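Local coordinates for protein esterase (Sinorhizobium meliloti 1021, PDB 4TX1) that probably hydrolyses acetyl esters, including those of carbohydrates, as a serine esterase of the SGNH family, at residues I141-A153 and V165-A179. Sequence-based numbering, arbitrary orientation.
Sequences ILIVSPPPLCETA and VEQSAMLAPLYRDLA
S168 OG is gripped twice: it accepts the backbone N-H of L149 at 2.9 Å between N and OG, a moderately bent bond of 153°, and it donates to G164 O one turn back in its own helix. A chi1 of 69° tucks OG over its own backbone, where it meets both partners, and P148 CB rests against it. Alongside, one water donates to both L149 O and V165 O, with 2.6 Å from the water oxygen to V165 O. V165 CG2 presses on the C150 peptide, 3.5 Å from C150 C, and E151 folds at chi2 (-76°), bringing OE2 to V165 CG1 at 4.0 Å. Further along, strand 141-145 runs antiparallel to helix 171-179, their axes approaching to 8.0 Å. Here I143 CG2 lies 3.6 Å from Y175 CD2, the side chains crossing at about a right angle; the Y175 ring has V144 O at its edge in plane and L171 CB over one face, and its OH is bonded to L99 O. S145 OG, beside A172 CB, is hydrogen-bonded to D188 OD1 on strand 185-188. In this layer of the SGNH alpha/beta/alpha sandwich, mainly apolar contacts join strand and helix, while S168 and the water fix L149's backbone and V165 adds apolar packing.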
ATOM      1  N   ILE A 141      18.271 -22.214   7.329  1.00 15.37           N
ATOM      2  CA  ILE A 141      18.585 -20.933   6.648  1.00 16.05           C
ATOM      3  C   ILE A 141      20.085 -20.748   6.498  1.00 18.55           C
ATOM      4  O   ILE A 141      20.853 -20.872   7.489  1.00 19.95           O
ATOM      5  CB  ILE A 141      18.003 -19.781   7.473  1.00 15.53           C
ATOM      6  CG1 ILE A 141      16.473 -19.889   7.578  1.00 17.33           C
ATOM      7  CG2 ILE A 141      18.260 -18.440   6.761  1.00 16.49           C
ATOM      8  CD1 ILE A 141      15.842 -18.852   8.534  1.00 17.35           C
ATOM      9  N   LEU A 142      20.504 -20.430   5.287  1.00 15.98           N
ATOM     10  CA  LEU A 142      21.887 -20.117   4.950  1.00 16.26           C
ATOM     11  C   LEU A 142      21.989 -18.645   4.528  1.00 15.59           C
ATOM     12  O   LEU A 142      21.395 -18.291   3.466  1.00 16.52           O
ATOM     13  CB  LEU A 142      22.348 -20.986   3.845  1.00 16.60           C
ATOM     14  CG  LEU A 142      23.803 -21.184   3.485  1.00 20.03           C
ATOM     15  CD1 LEU A 142      24.170 -21.766   2.133  1.00 20.17           C
ATOM     16  CD2 LEU A 142      24.880 -20.650   4.463  1.00 18.49           C
ATOM     17  N   ILE A 143      22.812 -17.892   5.229  1.00 15.15           N
ATOM     18  CA  ILE A 143      23.085 -16.490   4.941  1.00 14.80           C
ATOM     19  C   ILE A 143      24.382 -16.436   4.125  1.00 18.86           C
ATOM     20  O   ILE A 143      25.440 -16.826   4.600  1.00 19.02           O
ATOM     21  CB  ILE A 143      23.206 -15.620   6.166  1.00 14.98           C
ATOM     22  CG1 ILE A 143      21.866 -15.663   6.912  1.00 14.92           C
ATOM     23  CG2 ILE A 143      23.621 -14.187   5.812  1.00 14.86           C
ATOM     24  CD1 ILE A 143      21.856 -15.093   8.308  1.00 15.32           C
ATOM     25  N   VAL A 144      24.303 -15.912   2.916  1.00 15.16           N
ATOM     26  CA  VAL A 144      25.484 -15.768   2.081  1.00 14.79           C
ATOM     27  C   VAL A 144      25.831 -14.291   1.908  1.00 16.61           C
ATOM     28  O   VAL A 144      24.987 -13.424   1.468  1.00 16.53           O
ATOM     29  CB  VAL A 144      25.299 -16.462   0.741  1.00 14.13           C
ATOM     30  CG1 VAL A 144      26.598 -16.333  -0.065  1.00 15.04           C
ATOM     31  CG2 VAL A 144      24.839 -17.903   0.862  1.00 14.65           C
ATOM     32  N   SER A 145      27.051 -13.897   2.272  1.00 13.04           N
ATOM     33  CA  SER A 145      27.487 -12.533   2.056  1.00 14.19           C
ATOM     34  C   SER A 145      27.898 -12.471   0.538  1.00 15.09           C
ATOM     35  O   SER A 145      28.608 -13.379   0.019  1.00 16.34           O
ATOM     36  CB  SER A 145      28.597 -12.035   2.981  1.00 19.13           C
ATOM     37  OG  SER A 145      29.688 -12.972   2.831  1.00 19.92           O
ATOM     38  N   PRO A 146      27.396 -11.452  -0.191  1.00 15.02           N
ATOM     39  CA  PRO A 146      27.672 -11.431  -1.607  1.00 15.47           C
ATOM     40  C   PRO A 146      29.183 -11.014  -1.783  1.00 14.86           C
ATOM     41  O   PRO A 146      29.780 -10.350  -0.922  1.00 16.67           O
ATOM     42  CB  PRO A 146      26.778 -10.297  -2.154  1.00 14.88           C
ATOM     43  CG  PRO A 146      26.574  -9.403  -0.945  1.00 16.75           C
ATOM     44  CD  PRO A 146      26.473 -10.383   0.227  1.00 15.82           C
ATOM     45  N   PRO A 147      29.757 -11.380  -2.939  1.00 15.72           N
ATOM     46  CA  PRO A 147      31.099 -10.852  -3.223  1.00 16.23           C
ATOM     47  C   PRO A 147      31.123  -9.364  -3.193  1.00 17.15           C
ATOM     48  O   PRO A 147      30.208  -8.677  -3.710  1.00 17.03           O
ATOM     49  CB  PRO A 147      31.405 -11.430  -4.602  1.00 14.80           C
ATOM     50  CG  PRO A 147      30.585 -12.614  -4.727  1.00 16.17           C
ATOM     51  CD  PRO A 147      29.317 -12.307  -3.982  1.00 15.92           C
ATOM     52  N   PRO A 148      32.083  -8.776  -2.482  1.00 16.69           N
ATOM     53  CA  PRO A 148      32.053  -7.364  -2.311  1.00 17.37           C
ATOM     54  C   PRO A 148      32.324  -6.497  -3.550  1.00 16.93           C
ATOM     55  O   PRO A 148      32.910  -6.962  -4.521  1.00 16.58           O
ATOM     56  CB  PRO A 148      33.100  -7.073  -1.265  1.00 22.09           C
ATOM     57  CG  PRO A 148      33.882  -8.302  -1.171  1.00 21.74           C
ATOM     58  CD  PRO A 148      33.129  -9.442  -1.689  1.00 19.86           C
ATOM     59  N   LEU A 149      31.854  -5.263  -3.502  1.00 16.66           N
ATOM     60  CA  LEU A 149      31.943  -4.338  -4.596  1.00 18.61           C
ATOM     61  C   LEU A 149      33.415  -4.018  -4.856  1.00 20.24           C
ATOM     62  O   LEU A 149      34.246  -4.085  -3.901  1.00 19.37           O
ATOM     63  CB  LEU A 149      31.212  -3.002  -4.448  1.00 17.83           C
ATOM     64  CG  LEU A 149      29.707  -2.926  -4.081  1.00 26.09           C
ATOM     65  CD1 LEU A 149      29.034  -1.806  -4.793  1.00 25.29           C
ATOM     66  CD2 LEU A 149      29.024  -4.236  -4.059  1.00 22.70           C
ATOM     67  N   CYS A 150      33.713  -3.751  -6.111  1.00 20.17           N
ATOM     68  CA  CYS A 150      35.065  -3.239  -6.476  1.00 20.34           C
ATOM     69  C   CYS A 150      34.980  -1.889  -7.151  1.00 20.34           C
ATOM     70  O   CYS A 150      33.914  -1.432  -7.558  1.00 19.42           O
ATOM     71  CB  CYS A 150      35.826  -4.271  -7.325  1.00 18.67           C
ATOM     72  SG  CYS A 150      35.137  -4.525  -8.956  1.00 19.18           S
ATOM     73  N   GLU A 151      36.130  -1.183  -7.295  1.00 21.27           N
ATOM     74  CA  GLU A 151      36.161   0.101  -7.956  1.00 20.82           C
ATOM     75  C   GLU A 151      35.900  -0.071  -9.453  1.00 20.42           C
ATOM     76  O   GLU A 151      36.213  -1.102 -10.045  1.00 19.24           O
ATOM     77  CB  GLU A 151      37.486   0.857  -7.754  1.00 26.50           C
ATOM     78  CG  GLU A 151      37.938   1.009  -6.330  1.00 32.20           C
ATOM     79  CD  GLU A 151      37.193   2.069  -5.541  1.00 39.25           C
ATOM     80  OE1 GLU A 151      36.388   2.828  -6.147  1.00 43.04           O
ATOM     81  OE2 GLU A 151      37.439   2.150  -4.278  1.00 41.74           O
ATOM     82  N   THR A 152      35.238   0.907 -10.028  1.00 19.43           N
ATOM     83  CA  THR A 152      34.900   0.875 -11.430  1.00 19.77           C
ATOM     84  C   THR A 152      35.039   2.207 -12.069  1.00 20.66           C
ATOM     85  O   THR A 152      34.812   3.254 -11.442  1.00 23.21           O
ATOM     86  CB  THR A 152      33.451   0.334 -11.589  1.00 21.50           C
ATOM     87  OG1 THR A 152      33.127   0.151 -12.965  1.00 20.34           O
ATOM     88  CG2 THR A 152      32.422   1.309 -10.917  1.00 22.22           C
ATOM     89  N   ALA A 153      35.412   2.175 -13.370  1.00 21.97           N
ATOM     90  CA  ALA A 153      35.469   3.383 -14.189  1.00 22.15           C
ATOM     91  C   ALA A 153      34.094   3.822 -14.669  1.00 25.32           C
ATOM     92  O   ALA A 153      33.925   4.940 -15.179  1.00 25.73           O
ATOM     93  CB  ALA A 153      36.401   3.124 -15.412  1.00 25.57           C
ATOM     94  N   VAL A 165      32.207   0.225  -1.918  1.00 17.74           N
ATOM     95  CA  VAL A 165      33.341  -0.714  -1.818  1.00 17.91           C
ATOM     96  C   VAL A 165      33.724  -0.883  -0.340  1.00 17.02           C
ATOM     97  O   VAL A 165      33.854  -2.012   0.162  1.00 18.78           O
ATOM     98  CB  VAL A 165      34.529  -0.172  -2.629  1.00 19.58           C
ATOM     99  CG1 VAL A 165      35.814  -0.982  -2.334  1.00 19.84           C
ATOM    100  CG2 VAL A 165      34.179  -0.251  -4.110  1.00 18.28           C
ATOM    101  N   GLU A 166      33.854   0.229   0.348  1.00 17.74           N
ATOM    102  CA  GLU A 166      34.219   0.143   1.745  1.00 20.68           C
ATOM    103  C   GLU A 166      33.140  -0.517   2.620  1.00 19.21           C
ATOM    104  O   GLU A 166      33.432  -1.329   3.487  1.00 19.19           O
ATOM    105  CB  GLU A 166      34.536   1.521   2.226  1.00 24.05           C
ATOM    106  CG  GLU A 166      35.728   2.137   1.489  1.00 30.70           C
ATOM    107  CD  GLU A 166      35.411   2.919   0.172  1.00 38.31           C
ATOM    108  OE1 GLU A 166      34.291   2.884  -0.505  1.00 30.23           O
ATOM    109  OE2 GLU A 166      36.387   3.620  -0.220  1.00 46.46           O
ATOM    110  N   GLN A 167      31.859  -0.164   2.376  1.00 17.34           N
ATOM    111  CA  GLN A 167      30.784  -0.806   3.183  1.00 15.74           C
ATOM    112  C   GLN A 167      30.586  -2.272   2.879  1.00 16.72           C
ATOM    113  O   GLN A 167      30.377  -3.089   3.762  1.00 16.50           O
ATOM    114  CB  GLN A 167      29.492   0.036   3.132  1.00 16.78           C
ATOM    115  CG  GLN A 167      29.494   1.404   3.832  1.00 16.83           C
ATOM    116  CD  GLN A 167      29.504   1.247   5.354  1.00 18.95           C
ATOM    117  OE1 GLN A 167      28.725   0.481   5.925  1.00 19.65           O
ATOM    118  NE2 GLN A 167      30.453   1.944   6.019  1.00 21.87           N
ATOM    119  N   SER A 168      30.652  -2.680   1.607  1.00 15.55           N
ATOM    120  CA  SER A 168      30.370  -4.015   1.288  1.00 16.90           C
ATOM    121  C   SER A 168      31.397  -4.965   1.847  1.00 19.93           C
ATOM    122  O   SER A 168      31.116  -6.122   2.033  1.00 17.83           O
ATOM    123  CB  SER A 168      30.173  -4.222  -0.195  1.00 19.05           C
ATOM    124  OG  SER A 168      31.414  -4.049  -0.914  1.00 20.23           O
ATOM    125  N   ALA A 169      32.602  -4.445   2.079  1.00 19.59           N
ATOM    126  CA  ALA A 169      33.664  -5.271   2.685  1.00 19.75           C
ATOM    127  C   ALA A 169      33.294  -5.702   4.079  1.00 21.32           C
ATOM    128  O   ALA A 169      33.869  -6.689   4.634  1.00 21.22           O
ATOM    129  CB  ALA A 169      34.984  -4.443   2.703  1.00 19.44           C
ATOM    130  N   MET A 170      32.375  -4.957   4.702  1.00 20.17           N
ATOM    131  CA  MET A 170      31.931  -5.269   6.083  1.00 20.82           C
ATOM    132  C   MET A 170      30.820  -6.290   6.150  1.00 21.98           C
ATOM    133  O   MET A 170      30.458  -6.755   7.244  1.00 21.94           O
ATOM    134  CB  MET A 170      31.512  -4.009   6.787  1.00 21.72           C
ATOM    135  CG  MET A 170      32.621  -2.984   6.937  1.00 27.67           C
ATOM    136  SD  MET A 170      31.915  -1.427   7.487  1.00 35.99           S
ATOM    137  CE  MET A 170      33.073  -0.170   6.945  1.00 36.81           C
ATOM    138  N   LEU A 171      30.205  -6.629   5.001  1.00 20.53           N
ATOM    139  CA  LEU A 171      29.090  -7.587   5.055  1.00 20.08           C
ATOM    140  C   LEU A 171      29.451  -8.987   5.529  1.00 22.22           C
ATOM    141  O   LEU A 171      28.691  -9.571   6.284  1.00 19.66           O
ATOM    142  CB  LEU A 171      28.367  -7.726   3.676  1.00 18.73           C
ATOM    143  CG  LEU A 171      27.800  -6.434   3.130  1.00 18.95           C
ATOM    144  CD1 LEU A 171      27.517  -6.598   1.638  1.00 16.31           C
ATOM    145  CD2 LEU A 171      26.564  -5.995   3.965  1.00 17.59           C
ATOM    146  N   ALA A 172      30.598  -9.561   5.114  1.00 18.59           N
ATOM    147  CA  ALA A 172      30.943 -10.914   5.544  1.00 19.46           C
ATOM    148  C   ALA A 172      31.029 -11.056   7.100  1.00 18.19           C
ATOM    149  O   ALA A 172      30.452 -11.951   7.648  1.00 19.52           O
ATOM    150  CB  ALA A 172      32.195 -11.404   4.843  1.00 19.70           C
ATOM    151  N   PRO A 173      31.743 -10.167   7.798  1.00 21.28           N
ATOM    152  CA  PRO A 173      31.864 -10.385   9.262  1.00 20.40           C
ATOM    153  C   PRO A 173      30.520 -10.138  10.005  1.00 21.58           C
ATOM    154  O   PRO A 173      30.166 -10.907  10.927  1.00 22.25           O
ATOM    155  CB  PRO A 173      32.952  -9.404   9.691  1.00 22.10           C
ATOM    156  CG  PRO A 173      33.207  -8.468   8.556  1.00 23.18           C
ATOM    157  CD  PRO A 173      32.713  -9.170   7.298  1.00 20.45           C
ATOM    158  N   LEU A 174      29.768  -9.109   9.575  1.00 21.23           N
ATOM    159  CA  LEU A 174      28.457  -8.815  10.136  1.00 19.17           C
ATOM    160  C   LEU A 174      27.488  -9.958   9.867  1.00 17.43           C
ATOM    161  O   LEU A 174      26.737 -10.332  10.774  1.00 17.34           O
ATOM    162  CB  LEU A 174      27.921  -7.507   9.595  1.00 20.30           C
ATOM    163  CG  LEU A 174      28.576  -6.202  10.011  1.00 21.03           C
ATOM    164  CD1 LEU A 174      27.860  -5.026   9.337  1.00 24.11           C
ATOM    165  CD2 LEU A 174      28.594  -6.111  11.536  1.00 24.86           C
ATOM    166  N   TYR A 175      27.460 -10.507   8.631  1.00 17.19           N
ATOM    167  CA  TYR A 175      26.547 -11.594   8.328  1.00 16.39           C
ATOM    168  C   TYR A 175      26.923 -12.857   9.116  1.00 17.50           C
ATOM    169  O   TYR A 175      26.094 -13.609   9.554  1.00 19.47           O
ATOM    170  CB  TYR A 175      26.517 -11.946   6.835  1.00 14.73           C
ATOM    171  CG  TYR A 175      25.715 -10.984   5.967  1.00 15.82           C
ATOM    172  CD1 TYR A 175      25.380  -9.721   6.381  1.00 15.14           C
ATOM    173  CD2 TYR A 175      25.397 -11.321   4.670  1.00 13.77           C
ATOM    174  CE1 TYR A 175      24.653  -8.831   5.525  1.00 14.61           C
ATOM    175  CE2 TYR A 175      24.675 -10.491   3.829  1.00 14.45           C
ATOM    176  CZ  TYR A 175      24.292  -9.239   4.247  1.00 13.71           C
ATOM    177  OH  TYR A 175      23.638  -8.277   3.458  1.00 13.99           O
ATOM    178  N   ARG A 176      28.254 -13.110   9.219  1.00 19.73           N
ATOM    179  CA  ARG A 176      28.696 -14.282   9.966  1.00 18.91           C
ATOM    180  C   ARG A 176      28.267 -14.195  11.435  1.00 18.34           C
ATOM    181  O   ARG A 176      27.803 -15.187  11.999  1.00 21.18           O
ATOM    182  CB  ARG A 176      30.244 -14.400   9.891  1.00 21.41           C
ATOM    183  CG  ARG A 176      30.831 -15.625  10.637  1.00 25.27           C
ATOM    184  CD  ARG A 176      32.365 -15.625  10.632  1.00 30.98           C
ATOM    185  NE  ARG A 176      32.938 -15.636   9.297  1.00 37.07           N
ATOM    186  CZ  ARG A 176      33.568 -14.613   8.686  1.00 45.19           C
ATOM    187  NH1 ARG A 176      33.834 -13.452   9.314  1.00 52.08           N
ATOM    188  NH2 ARG A 176      34.000 -14.789   7.432  1.00 47.38           N
ATOM    189  N   ASP A 177      28.448 -13.016  12.030  1.00 19.85           N
ATOM    190  CA  ASP A 177      28.033 -12.709  13.443  1.00 21.34           C
ATOM    191  C   ASP A 177      26.526 -12.927  13.586  1.00 23.97           C
ATOM    192  O   ASP A 177      26.059 -13.583  14.492  1.00 22.07           O
ATOM    193  CB  ASP A 177      28.372 -11.326  13.857  1.00 24.96           C
ATOM    194  CG  ASP A 177      29.866 -11.084  14.081  1.00 29.12           C
ATOM    195  OD1 ASP A 177      30.661 -12.008  14.081  1.00 31.54           O
ATOM    196  OD2 ASP A 177      30.191  -9.895  14.178  1.00 36.97           O
ATOM    197  N   LEU A 178      25.739 -12.420  12.625  1.00 21.45           N
ATOM    198  CA  LEU A 178      24.273 -12.663  12.636  1.00 18.40           C
ATOM    199  C   LEU A 178      23.867 -14.101  12.573  1.00 18.79           C
ATOM    200  O   LEU A 178      22.961 -14.547  13.305  1.00 20.58           O
ATOM    201  CB  LEU A 178      23.594 -11.790  11.508  1.00 18.03           C
ATOM    202  CG  LEU A 178      22.062 -11.812  11.561  1.00 19.35           C
ATOM    203  CD1 LEU A 178      21.496 -11.009  12.711  1.00 18.75           C
ATOM    204  CD2 LEU A 178      21.402 -11.361  10.184  1.00 17.90           C
ATOM    205  N   ALA A 179      24.505 -14.890  11.684  1.00 18.00           N
ATOM    206  CA  ALA A 179      24.213 -16.272  11.451  1.00 20.38           C
ATOM    207  C   ALA A 179      24.421 -17.010  12.760  1.00 21.45           C
ATOM    208  O   ALA A 179      23.606 -17.848  13.149  1.00 19.53           O
ATOM    209  CB  ALA A 179      25.111 -16.829  10.360  1.00 19.24           C
TER
HETATM  210  O   HOH W   1      34.755  -4.131  -1.149  1.00 22.39           O